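Long-range contact in GTPase-activating protein BEM3 (Saccharomyces cerevisiae S288C, PDB 6FSF), which acts as a GTPase-activating protein for CDC42, and less efficiently for RHO1, carries tandem PX and PH domains, and binds phosphatidylinositol 3-phosphate: residues A[187-193]-A[206-212]. Sequence-based numbering, arbitrary orientation.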
loop_
_atom_site.group_PDB
_atom_site.type_symbol
_atom_site.label_atom_id
_atom_site.label_comp_id
_atom_site.label_asym_id
_atom_site.label_seq_id
_atom_site.Cartn_x
_atom_site.Cartn_y
_atom_site.Cartn_z
ATOM N N GLN A 187 2.966 24.392 17.584
ATOM C CA GLN A 187 1.880 24.549 18.544
ATOM C C GLN A 187 1.429 23.225 19.148
ATOM O O GLN A 187 0.724 23.228 20.165
ATOM C CB GLN A 187 0.678 25.230 17.882
ATOM C CG GLN A 187 0.941 26.625 17.324
ATOM C CD GLN A 187 0.964 27.691 18.404
ATOM O OE1 GLN A 187 1.706 27.587 19.384
ATOM N NE2 GLN A 187 0.144 28.724 18.233
ATOM N N SER A 188 1.834 22.101 18.568
ATOM C CA SER A 188 1.226 20.813 18.861
ATOM C C SER A 188 2.159 19.918 19.669
ATOM O O SER A 188 3.350 20.187 19.831
ATOM C CB SER A 188 0.814 20.105 17.564
ATOM O OG SER A 188 1.905 20.013 16.674
ATOM N N SER A 189 1.577 18.837 20.184
ATOM C CA SER A 189 2.295 17.786 20.885
ATOM C C SER A 189 2.004 16.452 20.210
ATOM O O SER A 189 0.955 16.275 19.582
ATOM C CB SER A 189 1.895 17.731 22.366
ATOM O OG SER A 189 0.508 17.477 22.513
ATOM N N ILE A 190 2.943 15.517 20.333
ATOM C CA ILE A 190 2.882 14.246 19.622
ATOM C C ILE A 190 3.131 13.111 20.604
ATOM O O ILE A 190 4.011 13.204 21.468
ATOM C CB ILE A 190 3.899 14.198 18.460
ATOM C CG1 ILE A 190 3.648 15.330 17.465
ATOM C CG2 ILE A 190 3.837 12.855 17.743
ATOM C CD1 ILE A 190 4.460 16.588 17.725
ATOM N N GLU A 191 2.353 12.038 20.467
ATOM C CA GLU A 191 2.507 10.850 21.294
ATOM C C GLU A 191 2.126 9.622 20.481
ATOM O O GLU A 191 1.198 9.673 19.670
ATOM C CB GLU A 191 1.642 10.931 22.559
ATOM C CG GLU A 191 0.153 11.103 22.282
ATOM C CD GLU A 191 -0.681 11.121 23.549
ATOM O OE1 GLU A 191 -0.149 10.749 24.615
ATOM O OE2 GLU A 191 -1.867 11.507 23.480
ATOM N N LEU A 192 2.851 8.527 20.697
ATOM C CA LEU A 192 2.493 7.261 20.073
ATOM C C LEU A 192 1.264 6.668 20.745
ATOM O O LEU A 192 1.093 6.761 21.963
ATOM C CB LEU A 192 3.648 6.262 20.162
ATOM C CG LEU A 192 4.899 6.432 19.298
ATOM C CD1 LEU A 192 5.851 7.447 19.913
ATOM C CD2 LEU A 192 5.586 5.088 19.109
ATOM N N ILE A 193 0.404 6.056 19.939
ATOM C CA ILE A 193 -0.692 5.237 20.445
ATOM C C ILE A 193 -0.226 3.778 20.402
ATOM O O ILE A 193 0.142 3.297 19.323
ATOM C CB ILE A 193 -1.968 5.426 19.619
ATOM C CG1 ILE A 193 -2.511 6.845 19.808
ATOM C CG2 ILE A 193 -3.009 4.386 20.011
ATOM C CD1 ILE A 193 -3.193 7.402 18.580
ATOM N N GLY A 206 -0.155 4.039 14.947
ATOM C CA GLY A 206 -0.775 5.340 15.084
ATOM C C GLY A 206 -0.131 6.269 16.090
ATOM O O GLY A 206 0.622 5.838 16.969
ATOM N N PHE A 207 -0.430 7.559 15.957
ATOM C CA PHE A 207 0.043 8.576 16.882
ATOM C C PHE A 207 -0.976 9.706 16.920
ATOM O O PHE A 207 -1.823 9.835 16.032
ATOM C CB PHE A 207 1.430 9.098 16.492
ATOM C CG PHE A 207 1.576 9.403 15.028
ATOM C CD1 PHE A 207 2.139 8.475 14.166
ATOM C CD2 PHE A 207 1.156 10.618 14.514
ATOM C CE1 PHE A 207 2.276 8.752 12.819
ATOM C CE2 PHE A 207 1.291 10.903 13.168
ATOM C CZ PHE A 207 1.851 9.967 12.320
ATOM N N LEU A 208 -0.886 10.526 17.964
ATOM C CA LEU A 208 -1.827 11.613 18.198
ATOM C C LEU A 208 -1.103 12.948 18.125
ATOM O O LEU A 208 -0.061 13.131 18.762
ATOM C CB LEU A 208 -2.512 11.463 19.561
ATOM C CG LEU A 208 -3.316 12.669 20.052
ATOM C CD1 LEU A 208 -4.423 13.005 19.064
ATOM C CD2 LEU A 208 -3.887 12.416 21.439
ATOM N N ILE A 209 -1.663 13.880 17.358
ATOM C CA ILE A 209 -1.164 15.247 17.267
ATOM C C ILE A 209 -2.198 16.164 17.906
ATOM O O ILE A 209 -3.337 16.253 17.431
ATOM C CB ILE A 209 -0.882 15.655 15.813
ATOM C CG1 ILE A 209 0.126 14.697 15.176
ATOM C CG2 ILE A 209 -0.366 17.081 15.752
ATOM C CD1 ILE A 209 0.551 15.094 13.779
ATOM N N THR A 210 -1.805 16.842 18.983
ATOM C CA THR A 210 -2.693 17.719 19.745
ATOM C C THR A 210 -2.231 19.160 19.549
ATOM O O THR A 210 -1.291 19.614 20.207
ATOM C CB THR A 210 -2.702 17.339 21.223
ATOM O OG1 THR A 210 -3.039 15.953 21.363
ATOM C CG2 THR A 210 -3.727 18.173 21.975
ATOM N N GLU A 211 -2.911 19.884 18.661
ATOM C CA GLU A 211 -2.501 21.226 18.262
ATOM C C GLU A 211 -3.157 22.266 19.165
ATOM O O GLU A 211 -4.384 22.298 19.295
ATOM C CB GLU A 211 -2.866 21.485 16.800
ATOM C CG GLU A 211 -2.268 22.760 16.228
ATOM C CD GLU A 211 -2.788 23.073 14.839
ATOM O OE1 GLU A 211 -4.012 22.954 14.622
ATOM O OE2 GLU A 211 -1.971 23.431 13.964
ATOM N N HIS A 212 -2.338 23.120 19.773
ATOM C CA HIS A 212 -2.840 24.180 20.640
ATOM C C HIS A 212 -2.814 25.530 19.926
ATOM O O HIS A 212 -3.453 25.707 18.889
ATOM C CB HIS A 212 -2.020 24.253 21.930
ATOM C CG HIS A 212 -1.923 22.950 22.658
ATOM N ND1 HIS A 212 -3.020 22.152 22.906
ATOM C CD2 HIS A 212 -0.860 22.305 23.195
ATOM C CE1 HIS A 212 -2.636 21.072 23.562
ATOM N NE2 HIS A 212 -1.331 21.140 23.751
#
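Ser189 and Thr210 trade both of their backbone hydrogen bonds, and Glu191 and Leu208 do the same two residues further along the antiparallel pair formed by strands 188-193 and 206-211. The straighter bond of the first couple runs from Thr210 N to Ser189 O (2.9 Å), that of the second from Leu208 N to Glu191 O (2.8 Å). Further bonds follow at the ends, from Ile193 N to Gly206 O and from His212 N to Gln187 O. In between, at the non-hydrogen-bonded pair Ile190-Ile209, Ile190 CA sends a CA-H...O contact to Leu208 O (3.3 Å).

Side-chain packing is slight. On one face Glu191 and Leu208 lie side by side; with Glu191 CG between its backbone N and carbonyl carbon (chi1 58°) and the chain extended beyond, the aliphatic part passes Leu208 CB at 3.8 Å from CG. Ile193 CD1 reaches across to Phe207 C (3.6 Å). The other face carries Ile190 and Ile209, whose CG1 atoms are 4.2 Å apart, and Ser188 CB against Ile209 CG2 (3.7 Å). There Phe207 and Ile209 turn to helix 230-240, meeting Leu237 and Phe240, while Ser188 OG and Glu211 OE2 bond to the backbone of Lys184.

Strand 188-193 is the outer one, and 206-211 also bonds to 221-226, within the PH-domain sheet that the C-terminal helix packs against. With six backbone hydrogen bonds and few side-chain contacts, the backbone does most of the joining here, while Phe207 and Ile209 of the inner strand pack between sheet and helix.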